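Side-chain contacts in TetR family transcription regulator (Marinobacter aquaeolei, PDB 3PAS), which probably binds DNA through an N-terminal helix-turn-helix domain and regulates transcription, as other TetR-family regulators do: residues B[107-111]-B[112-116]; B[58-61]-B[62-66]; B[49-52]-B[53-56]. All blocks are in the same frame, centred on the assembly; numbering follows the deposited sequence. Where two conformers were deposited one is given.

Interaction 1 of 3, residues B[107-111]-B[112-116]; sequences ETFTH and SAWMT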
ATOM      1  N   GLU B 107       6.074  -5.854  -7.086  1.00 28.34           N
ATOM      2  CA  GLU B 107       6.138  -4.681  -6.194  1.00 30.45           C
ATOM      3  C   GLU B 107       7.597  -4.245  -5.924  1.00 31.99           C
ATOM      4  O   GLU B 107       7.932  -3.075  -6.059  1.00 33.28           O
ATOM      5  CB  GLU B 107       5.444  -5.033  -4.872  1.00 28.72           C
ATOM      6  CG  GLU B 107       5.369  -3.910  -3.784  1.00 34.08           C
ATOM      7  CD  GLU B 107       4.364  -2.820  -4.122  1.00 37.71           C
ATOM      8  OE1 GLU B 107       3.713  -2.904  -5.195  1.00 35.31           O
ATOM      9  OE2 GLU B 107       4.249  -1.856  -3.312  1.00 37.96           O
ATOM     10  N   THR B 108       8.461  -5.177  -5.555  1.00 27.37           N
ATOM     11  CA  THR B 108       9.854  -4.828  -5.306  1.00 29.45           C
ATOM     12  C   THR B 108      10.486  -4.213  -6.558  1.00 31.23           C
ATOM     13  O   THR B 108      11.151  -3.171  -6.469  1.00 32.57           O
ATOM     14  CB  THR B 108      10.716  -6.044  -4.882  1.00 27.12           C
ATOM     15  OG1 THR B 108      10.180  -6.605  -3.686  1.00 33.04           O
ATOM     16  CG2 THR B 108      12.164  -5.587  -4.578  1.00 36.49           C
ATOM     17  N   PHE B 109      10.264  -4.836  -7.724  1.00 29.01           N
ATOM     18  CA  PHE B 109      10.849  -4.355  -8.974  1.00 28.85           C
ATOM     19  C   PHE B 109      10.309  -3.003  -9.382  1.00 32.57           C
ATOM     20  O   PHE B 109      11.099  -2.085  -9.718  1.00 28.89           O
ATOM     21  CB  PHE B 109      10.605  -5.338 -10.120  1.00 30.65           C
ATOM     22  CG  PHE B 109      11.414  -5.060 -11.375  1.00 27.07           C
ATOM     23  CD1 PHE B 109      11.002  -4.119 -12.300  1.00 27.08           C
ATOM     24  CD2 PHE B 109      12.570  -5.789 -11.650  1.00 30.96           C
ATOM     25  CE1 PHE B 109      11.735  -3.859 -13.456  1.00 32.28           C
ATOM     26  CE2 PHE B 109      13.320  -5.533 -12.819  1.00 27.22           C
ATOM     27  CZ  PHE B 109      12.893  -4.566 -13.720  1.00 27.09           C
ATOM     28  N   THR B 110       8.974  -2.862  -9.391  1.00 31.22           N
ATOM     29  CA  THR B 110       8.369  -1.583  -9.825  1.00 32.17           C
ATOM     30  C   THR B 110       8.751  -0.422  -8.914  1.00 33.17           C
ATOM     31  O   THR B 110       8.751   0.707  -9.368  1.00 39.06           O
ATOM     32  CB  THR B 110       6.785  -1.608  -9.979  1.00 28.28           C
ATOM     33  OG1 THR B 110       6.203  -1.882  -8.717  1.00 34.64           O
ATOM     34  CG2 THR B 110       6.328  -2.630 -10.981  1.00 28.92           C
ATOM     35  N   HIS B 111       9.076  -0.670  -7.648  1.00 35.69           N
ATOM     36  CA  HIS B 111       9.470   0.372  -6.665  0.50 37.19           C
ATOM     37  C   HIS B 111      10.991   0.461  -6.564  1.00 37.49           C
ATOM     38  O   HIS B 111      11.500   0.902  -5.557  1.00 42.42           O
ATOM     39  CB  HIS B 111       8.969   0.047  -5.237  0.50 35.48           C
ATOM     40  CG  HIS B 111       7.514   0.314  -4.993  0.50 40.69           C
ATOM     41  ND1 HIS B 111       7.031   1.558  -4.644  0.50 43.78           N
ATOM     42  CD2 HIS B 111       6.449  -0.521  -4.968  0.50 39.39           C
ATOM     43  CE1 HIS B 111       5.724   1.485  -4.454  0.50 46.84           C
ATOM     44  NE2 HIS B 111       5.345   0.235  -4.647  0.50 43.16           N
ATOM     45  N   SER B 112      11.712  -0.011  -7.578  1.00 37.84           N
ATOM     46  CA  SER B 112      13.179   0.026  -7.594  1.00 35.33           C
ATOM     47  C   SER B 112      13.653   0.867  -8.770  1.00 36.29           C
ATOM     48  O   SER B 112      12.905   1.144  -9.738  1.00 32.80           O
ATOM     49  CB  SER B 112      13.766  -1.378  -7.764  1.00 32.15           C
ATOM     50  OG  SER B 112      13.660  -1.785  -9.132  1.00 32.60           O
ATOM     51  N   ALA B 113      14.934   1.217  -8.713  1.00 41.11           N
ATOM     52  CA  ALA B 113      15.603   1.912  -9.807  1.00 40.94           C
ATOM     53  C   ALA B 113      15.692   1.095 -11.092  1.00 41.86           C
ATOM     54  O   ALA B 113      16.009   1.666 -12.136  1.00 43.08           O
ATOM     55  CB  ALA B 113      17.004   2.356  -9.377  1.00 43.37           C
ATOM     56  N   TRP B 114      15.440  -0.226 -11.052  1.00 40.54           N
ATOM     57  CA  TRP B 114      15.399  -1.015 -12.293  1.00 39.59           C
ATOM     58  C   TRP B 114      14.200  -0.686 -13.170  1.00 37.50           C
ATOM     59  O   TRP B 114      14.169  -1.058 -14.340  1.00 36.60           O
ATOM     60  CB  TRP B 114      15.354  -2.547 -12.023  1.00 40.52           C
ATOM     61  CG  TRP B 114      16.523  -3.044 -11.307  1.00 28.54           C
ATOM     62  CD1 TRP B 114      16.570  -3.459 -10.031  1.00 32.13           C
ATOM     63  CD2 TRP B 114      17.835  -3.192 -11.838  1.00 30.58           C
ATOM     64  NE1 TRP B 114      17.853  -3.831  -9.696  1.00 31.17           N
ATOM     65  CE2 TRP B 114      18.650  -3.671 -10.797  1.00 27.69           C
ATOM     66  CE3 TRP B 114      18.409  -2.915 -13.078  1.00 37.03           C
ATOM     67  CZ2 TRP B 114      20.020  -3.910 -10.960  1.00 40.03           C
ATOM     68  CZ3 TRP B 114      19.761  -3.153 -13.246  1.00 41.43           C
ATOM     69  CH2 TRP B 114      20.552  -3.657 -12.191  1.00 42.01           C
HETATM   70  N   MSE B 115      13.187  -0.064 -12.588  1.00 37.74           N
HETATM   71  CA  MSE B 115      11.949   0.198 -13.298  1.00 39.74           C
HETATM   72  C   MSE B 115      12.112   1.440 -14.173  1.00 41.91           C
HETATM   73  O   MSE B 115      12.730   2.425 -13.762  1.00 42.06           O
HETATM   74  CB  MSE B 115      10.778   0.391 -12.302  1.00 39.60           C
HETATM   75  CG  MSE B 115       9.426   0.539 -12.957  1.00 39.85           C
HETATM   76 SE   MSE B 115       8.896  -1.102 -13.852  0.75 39.25          SE
HETATM   77  CE  MSE B 115       7.084  -0.505 -14.357  1.00 49.60           C
ATOM     78  N   THR B 116      11.567   1.377 -15.381  1.00 42.54           N
ATOM     79  CA  THR B 116      11.602   2.493 -16.307  1.00 44.12           C
ATOM     80  C   THR B 116      10.225   2.654 -16.985  1.00 47.97           C
ATOM     81  O   THR B 116       9.439   1.697 -17.051  1.00 42.07           O
ATOM     82  CB  THR B 116      12.646   2.283 -17.421  1.00 42.73           C
ATOM     83  OG1 THR B 116      12.209   1.240 -18.297  1.00 44.76           O
ATOM     84  CG2 THR B 116      14.088   1.952 -16.861  1.00 41.80           C
TER

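Interaction 2 of 3, residues B[58-61]-B[62-66]; sequences ATFY and YVSDQ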
ATOM      1  N   ALA B  58      14.158 -10.168 -17.110  1.00 22.25           N
ATOM      2  CA  ALA B  58      13.463 -11.362 -17.621  1.00 20.77           C
ATOM      3  C   ALA B  58      12.478 -11.910 -16.569  1.00 18.98           C
ATOM      4  O   ALA B  58      11.392 -12.409 -16.896  1.00 19.92           O
ATOM      5  CB  ALA B  58      14.489 -12.469 -18.073  1.00 20.92           C
ATOM      6  N   THR B  59      12.889 -11.868 -15.313  1.00 18.94           N
ATOM      7  CA  THR B  59      12.067 -12.329 -14.202  1.00 22.51           C
ATOM      8  C   THR B  59      10.858 -11.409 -14.056  1.00 24.34           C
ATOM      9  O   THR B  59       9.744 -11.870 -13.809  1.00 21.45           O
ATOM     10  CB  THR B  59      12.874 -12.434 -12.850  1.00 20.68           C
ATOM     11  OG1 THR B  59      13.958 -13.384 -12.999  1.00 19.65           O
ATOM     12  CG2 THR B  59      11.978 -12.978 -11.698  1.00 16.64           C
ATOM     13  N   PHE B  60      11.077 -10.105 -14.185  1.00 25.92           N
ATOM     14  CA  PHE B  60       9.971  -9.162 -14.099  1.00 25.94           C
ATOM     15  C   PHE B  60       8.941  -9.470 -15.208  1.00 27.91           C
ATOM     16  O   PHE B  60       7.722  -9.538 -14.950  1.00 24.04           O
ATOM     17  CB  PHE B  60      10.441  -7.730 -14.166  1.00 26.07           C
ATOM     18  CG  PHE B  60       9.327  -6.737 -14.060  1.00 26.22           C
ATOM     19  CD1 PHE B  60       8.707  -6.551 -12.879  1.00 19.94           C
ATOM     20  CD2 PHE B  60       8.863  -6.082 -15.173  1.00 25.26           C
ATOM     21  CE1 PHE B  60       7.641  -5.637 -12.761  1.00 30.35           C
ATOM     22  CE2 PHE B  60       7.829  -5.165 -15.063  1.00 33.49           C
ATOM     23  CZ  PHE B  60       7.223  -4.960 -13.882  1.00 25.91           C
ATOM     24  N   TYR B  61       9.419  -9.707 -16.420  1.00 24.69           N
ATOM     25  CA  TYR B  61       8.516 -10.062 -17.522  1.00 26.72           C
ATOM     26  C   TYR B  61       7.837 -11.395 -17.379  1.00 27.38           C
ATOM     27  O   TYR B  61       6.671 -11.559 -17.774  1.00 25.11           O
ATOM     28  CB  TYR B  61       9.244 -10.002 -18.865  1.00 28.26           C
ATOM     29  CG  TYR B  61       9.605  -8.619 -19.296  1.00 30.66           C
ATOM     30  CD1 TYR B  61       8.725  -7.554 -19.102  1.00 35.78           C
ATOM     31  CD2 TYR B  61      10.778  -8.369 -19.991  1.00 39.91           C
ATOM     32  CE1 TYR B  61       9.038  -6.273 -19.528  1.00 43.99           C
ATOM     33  CE2 TYR B  61      11.092  -7.078 -20.431  1.00 41.80           C
ATOM     34  CZ  TYR B  61      10.208  -6.042 -20.201  1.00 39.63           C
ATOM     35  OH  TYR B  61      10.497  -4.769 -20.622  1.00 46.82           O
ATOM     36  N   TYR B  62       8.551 -12.369 -16.835  1.00 25.07           N
ATOM     37  CA  TYR B  62       7.970 -13.654 -16.522  1.00 26.38           C
ATOM     38  C   TYR B  62       6.820 -13.506 -15.488  1.00 26.27           C
ATOM     39  O   TYR B  62       5.714 -14.071 -15.655  1.00 26.04           O
ATOM     40  CB  TYR B  62       9.067 -14.555 -15.962  1.00 24.32           C
ATOM     41  CG  TYR B  62       8.598 -15.822 -15.308  1.00 20.87           C
ATOM     42  CD1 TYR B  62       8.215 -16.906 -16.068  1.00 26.85           C
ATOM     43  CD2 TYR B  62       8.594 -15.965 -13.918  1.00 20.24           C
ATOM     44  CE1 TYR B  62       7.828 -18.093 -15.478  1.00 29.14           C
ATOM     45  CE2 TYR B  62       8.206 -17.141 -13.337  1.00 24.38           C
ATOM     46  CZ  TYR B  62       7.820 -18.217 -14.139  1.00 27.18           C
ATOM     47  OH  TYR B  62       7.404 -19.432 -13.582  1.00 29.87           O
ATOM     48  N   VAL B  63       7.076 -12.754 -14.429  1.00 26.76           N
ATOM     49  CA  VAL B  63       6.087 -12.557 -13.366  1.00 25.11           C
ATOM     50  C   VAL B  63       4.860 -11.787 -13.949  1.00 26.70           C
ATOM     51  O   VAL B  63       3.709 -12.223 -13.849  1.00 25.21           O
ATOM     52  CB  VAL B  63       6.741 -11.836 -12.167  1.00 26.13           C
ATOM     53  CG1 VAL B  63       5.690 -11.325 -11.221  1.00 30.90           C
ATOM     54  CG2 VAL B  63       7.786 -12.773 -11.433  1.00 21.02           C
ATOM     55  N   SER B  64       5.143 -10.679 -14.617  1.00 24.88           N
ATOM     56  CA  SER B  64       4.126  -9.839 -15.235  1.00 26.22           C
ATOM     57  C   SER B  64       3.321 -10.601 -16.297  1.00 27.56           C
ATOM     58  O   SER B  64       2.084 -10.526 -16.330  1.00 27.29           O
ATOM     59  CB  SER B  64       4.761  -8.581 -15.849  1.00 26.81           C
ATOM     60  OG  SER B  64       5.472  -7.836 -14.876  1.00 26.71           O
ATOM     61  N   ASP B  65       3.995 -11.335 -17.163  1.00 28.65           N
ATOM     62  CA  ASP B  65       3.286 -12.132 -18.175  1.00 28.50           C
ATOM     63  C   ASP B  65       2.368 -13.197 -17.604  1.00 29.14           C
ATOM     64  O   ASP B  65       1.233 -13.362 -18.068  1.00 28.77           O
ATOM     65  CB  ASP B  65       4.246 -12.759 -19.158  1.00 27.99           C
ATOM     66  CG  ASP B  65       4.962 -11.702 -19.992  1.00 31.39           C
ATOM     67  OD1 ASP B  65       4.563 -10.515 -19.898  1.00 42.89           O
ATOM     68  OD2 ASP B  65       5.915 -12.049 -20.687  1.00 38.48           O
ATOM     69  N   GLN B  66       2.856 -13.949 -16.632  1.00 28.30           N
ATOM     70  CA  GLN B  66       2.030 -14.936 -15.956  1.00 30.07           C
ATOM     71  C   GLN B  66       0.747 -14.309 -15.422  1.00 30.62           C
ATOM     72  O   GLN B  66      -0.352 -14.845 -15.647  1.00 28.95           O
ATOM     73  CB  GLN B  66       2.774 -15.520 -14.755  1.00 30.77           C
ATOM     74  CG  GLN B  66       3.684 -16.587 -15.201  1.00 41.58           C
ATOM     75  CD  GLN B  66       4.101 -17.371 -14.076  1.00 53.28           C
ATOM     76  OE1 GLN B  66       3.330 -18.196 -13.573  1.00 48.93           O
ATOM     77  NE2 GLN B  66       5.332 -17.128 -13.616  1.00 44.54           N
TER

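Interaction 3 of 3, residues B[49-52]-B[53-56]; sequences YEDK and EQLL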
ATOM      1  N   TYR B  49      21.167 -16.155 -19.262  1.00 24.60           N
ATOM      2  CA  TYR B  49      21.089 -14.753 -18.831  1.00 23.52           C
ATOM      3  C   TYR B  49      22.493 -14.208 -18.743  1.00 24.83           C
ATOM      4  O   TYR B  49      23.352 -14.831 -18.129  1.00 22.61           O
ATOM      5  CB  TYR B  49      20.353 -14.648 -17.493  1.00 23.98           C
ATOM      6  CG  TYR B  49      18.970 -15.240 -17.649  1.00 21.82           C
ATOM      7  CD1 TYR B  49      17.973 -14.545 -18.352  1.00 21.55           C
ATOM      8  CD2 TYR B  49      18.685 -16.500 -17.176  1.00 26.58           C
ATOM      9  CE1 TYR B  49      16.787 -15.116 -18.589  1.00 26.61           C
ATOM     10  CE2 TYR B  49      17.468 -17.069 -17.371  1.00 26.43           C
ATOM     11  CZ  TYR B  49      16.528 -16.384 -18.079  1.00 27.66           C
ATOM     12  OH  TYR B  49      15.313 -16.952 -18.307  1.00 30.85           O
ATOM     13  N   GLU B  50      22.722 -13.052 -19.346  1.00 22.77           N
ATOM     14  CA  GLU B  50      24.082 -12.527 -19.444  1.00 29.07           C
ATOM     15  C   GLU B  50      24.661 -12.054 -18.136  1.00 26.69           C
ATOM     16  O   GLU B  50      25.878 -12.159 -17.905  1.00 27.32           O
ATOM     17  CB  GLU B  50      24.165 -11.412 -20.504  1.00 34.30           C
ATOM     18  CG  GLU B  50      23.838 -11.974 -21.890  1.00 46.36           C
ATOM     19  CD  GLU B  50      23.741 -10.927 -22.983  1.00 55.66           C
ATOM     20  OE1 GLU B  50      24.787 -10.314 -23.256  1.00 40.20           O
ATOM     21  OE2 GLU B  50      22.650 -10.767 -23.601  1.00 55.90           O
ATOM     22  N   ASP B  51      23.810 -11.472 -17.315  1.00 23.38           N
ATOM     23  CA  ASP B  51      24.212 -10.917 -16.060  1.00 24.05           C
ATOM     24  C   ASP B  51      22.958 -10.747 -15.186  1.00 25.60           C
ATOM     25  O   ASP B  51      21.840 -11.028 -15.631  1.00 23.51           O
ATOM     26  CB  ASP B  51      24.900  -9.587 -16.301  1.00 26.96           C
ATOM     27  CG  ASP B  51      24.056  -8.598 -17.111  1.00 28.69           C
ATOM     28  OD1 ASP B  51      22.830  -8.702 -17.237  1.00 26.45           O
ATOM     29  OD2 ASP B  51      24.639  -7.667 -17.663  1.00 28.93           O
ATOM     30  N   LYS B  52      23.157 -10.222 -13.988  1.00 24.30           N
ATOM     31  CA  LYS B  52      22.070 -10.038 -13.060  1.00 25.62           C
ATOM     32  C   LYS B  52      21.014  -9.112 -13.641  1.00 25.27           C
ATOM     33  O   LYS B  52      19.805  -9.388 -13.575  1.00 24.53           O
ATOM     34  CB  LYS B  52      22.628  -9.487 -11.766  1.00 29.68           C
ATOM     35  CG  LYS B  52      21.609  -9.286 -10.668  1.00 26.56           C
ATOM     36  CD  LYS B  52      22.292  -8.852  -9.370  1.00 30.45           C
ATOM     37  CE  LYS B  52      21.260  -8.447  -8.299  1.00 29.86           C
ATOM     38  NZ  LYS B  52      21.872  -7.981  -7.040  1.00 22.99           N
ATOM     39  N   GLU B  53      21.451  -8.023 -14.237  1.00 23.86           N
ATOM     40  CA  GLU B  53      20.515  -7.042 -14.777  1.00 27.32           C
ATOM     41  C   GLU B  53      19.481  -7.709 -15.689  1.00 24.37           C
ATOM     42  O   GLU B  53      18.247  -7.495 -15.559  1.00 22.51           O
ATOM     43  CB  GLU B  53      21.275  -5.960 -15.548  1.00 29.59           C
ATOM     44  CG  GLU B  53      20.369  -5.113 -16.425  1.00 31.69           C
ATOM     45  CD  GLU B  53      21.085  -3.905 -17.072  1.00 37.75           C
ATOM     46  OE1 GLU B  53      22.306  -3.786 -16.958  1.00 39.95           O
ATOM     47  OE2 GLU B  53      20.402  -3.086 -17.701  1.00 44.24           O
ATOM     48  N   GLN B  54      19.977  -8.496 -16.626  1.00 23.55           N
ATOM     49  CA  GLN B  54      19.124  -9.146 -17.600  1.00 27.27           C
ATOM     50  C   GLN B  54      18.228 -10.223 -16.984  1.00 23.53           C
ATOM     51  O   GLN B  54      17.073 -10.388 -17.392  1.00 25.36           O
ATOM     52  CB  GLN B  54      19.927  -9.691 -18.780  1.00 27.82           C
ATOM     53  CG  GLN B  54      20.806  -8.621 -19.517  1.00 37.76           C
ATOM     54  CD  GLN B  54      20.020  -7.350 -19.937  1.00 49.00           C
ATOM     55  OE1 GLN B  54      18.818  -7.405 -20.179  1.00 43.69           O
ATOM     56  NE2 GLN B  54      20.709  -6.213 -19.998  1.00 44.73           N
ATOM     57  N   LEU B  55      18.727 -10.916 -15.979  1.00 22.32           N
ATOM     58  CA  LEU B  55      17.912 -11.920 -15.270  1.00 21.53           C
ATOM     59  C   LEU B  55      16.783 -11.289 -14.464  1.00 21.96           C
ATOM     60  O   LEU B  55      15.633 -11.734 -14.512  1.00 23.98           O
ATOM     61  CB  LEU B  55      18.801 -12.748 -14.357  1.00 22.14           C
ATOM     62  CG  LEU B  55      18.052 -13.833 -13.547  1.00 20.54           C
ATOM     63  CD1 LEU B  55      17.080 -14.695 -14.399  1.00 23.99           C
ATOM     64  CD2 LEU B  55      19.098 -14.703 -12.845  1.00 20.86           C
ATOM     65  N   LEU B  56      17.085 -10.194 -13.788  1.00 22.53           N
ATOM     66  CA  LEU B  56      16.050  -9.434 -13.053  1.00 24.80           C
ATOM     67  C   LEU B  56      14.940  -8.924 -13.985  1.00 25.47           C
ATOM     68  O   LEU B  56      13.764  -9.001 -13.654  1.00 24.37           O
ATOM     69  CB  LEU B  56      16.687  -8.281 -12.300  1.00 23.09           C
ATOM     70  CG  LEU B  56      17.676  -8.565 -11.175  1.00 26.36           C
ATOM     71  CD1 LEU B  56      18.153  -7.255 -10.499  1.00 25.93           C
ATOM     72  CD2 LEU B  56      17.190  -9.581 -10.091  1.00 23.65           C
TER
HETATM   73  O   HOH W   1      24.517  -5.174 -16.322  1.00 28.41           O
HETATM   74  O   HOH W   2      23.242  -5.891 -19.422  1.00 39.25           O

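Interaction 1 of 3, residues B[107-111]-B[112-116]
The C-terminal end of helix 100-110 turns into the loop that leads to helix 117-126, and there Phe109 and Ser112 of the same short stretch close on each other. The carbonyl O of Phe109 takes two bonds from one residue. Ser112 OG donates to Phe109 O at 2.6 Å, tilted 17° from the carbonyl plane, while Ser112 N reaches the same Phe109 O at 3.0 Å from well above that plane. With chi1 at 77°, the serine hydroxyl is tucked between its own N and carbonyl carbon, and that position lets OG look back at the helix end and forward along the loop at once. Ser112 OG also accepts from Trp114 N at 3.0 Å, two residues on, which makes an ST turn; it lies within a type I beta turn from Ser112 to Met115, closed by the backbone bond from Met115 N to Ser112 O.

The turn brings two side chains back onto the Phe109 ring. Trp114 CB sits over one face, toward the rim, 3.6 Å from Phe109 CZ, a CH-pi contact; the indole itself is slid so far aside that the two rings barely overlap. Met115, a selenomethionine, comes in at the edge instead, its SE lying in the plane of the Phe109 ring and 4.0 Å from Phe109 CE1, a Met-aromatic contact. The Met115 chain bends at chi2 (66°), laying the end of the side chain alongside Thr110, with Met115 CE 4.1 Å from Thr110 CG2. Thr110 OG1 turns back to bond His106 O within the helix. The Trp114 indole meets Phe26 edge-to-face, and Thr116 OG1 caps the next helix at Ile119 N.

Interaction 2 of 3, residues B[58-61]-B[62-66]
Residues 58-61 and 62-66 are consecutive turns of the long helix 52-76, tied by regular i to i+4 backbone bonds such as Val63 N to Thr59 O at 2.9 Å. Phe60 O is gripped twice by Ser64: Ser64 N comes in at 2.8 Å and 167° at the hydrogen, and Ser64 OG donates at an equal 2.8 Å from above the carbonyl plane. Ser64 chi1 (-58°) sets OG beside its own N, pointing back along the helix. Ser64 OG also lies over the centre of the Phe60 ring, 3.5 Å from Phe60 CZ, and bonds Asn123 ND2. Putting an alanine in place of Phe60 would probably leave the Ser64 hydroxyl without its aromatic cover and open a gap beside Phe109. One residue earlier in each segment, the methyls Thr59 CG2 and Val63 CG2 pack at 4.2 Å.

The faces of this helix meet different neighbours. Thr59, Tyr62 and Val63 lean on helix 5-24, where Tyr62 OH bonds Glu15. Phe60 stacks on Phe109 of helix 100-110, while on helix 117-126 Arg122 makes a salt bridge with Asp65 and a cation-pi contact with Tyr61.

Interaction 3 of 3, residues B[49-52]-B[53-56]
Glu53, in the first turn of helix 52-76, is extended beyond CG, its CB near Asp51 OD1, and water 1 spans the two carboxylates, 2.8 Å from Asp51 OD2 and 2.7 Å from Glu53 OE1; the water probably eases the nearness of two like charges. Gln54 comes next and gives its backbone N to Asp51 OD1 at 2.9 Å and 164°, nearly in line with the C-O bond. Asp51 is thus the N-cap of the helix; chi1 of 55° turns its carboxylate onto Gln54 N, while water 2 links its OD2 to Gln54 NE2.

This cap lies just past the predicted helix-turn-helix, where the chain leaves the probable DNA-reading part and enters the long helix common to TetR-family regulators. Leu55 donates its N to Asp51 O and sets Leu55 CD1 over the centre of the Tyr49 ring, 3.7 Å from Tyr49 CD2, a CH-pi contact in which the two side chains cross at about a right angle. At Leu56, N bonds Lys52 O at 2.8 Å and Leu56 CD1 rests 4.0 Å from Lys52 CE. The lysine chain, extended throughout, carries NZ beyond this leucine to the carbonyls of Thr29 and Phe26.

In the fold
Along the chain the order is interaction 3, interaction 2, then interaction 1. The first two share helix 52-76, with interaction 3 at its N-terminal cap and interaction 2 further along, their centres about 13 Å apart and joined where Ala58 packs on Tyr49. Interaction 1, at the end of helix 100-110, lies about 13 Å from the centre of interaction 2 and about 15 Å from that of interaction 3, and touches both: Thr110 packs on Phe60, and Trp114 on Leu56 and Glu53. The long helix that follows the helix-turn-helix therefore meets the end of helix 100-110 here, consistent with the coupling of these parts described for TetR-family regulators, though not established for this protein.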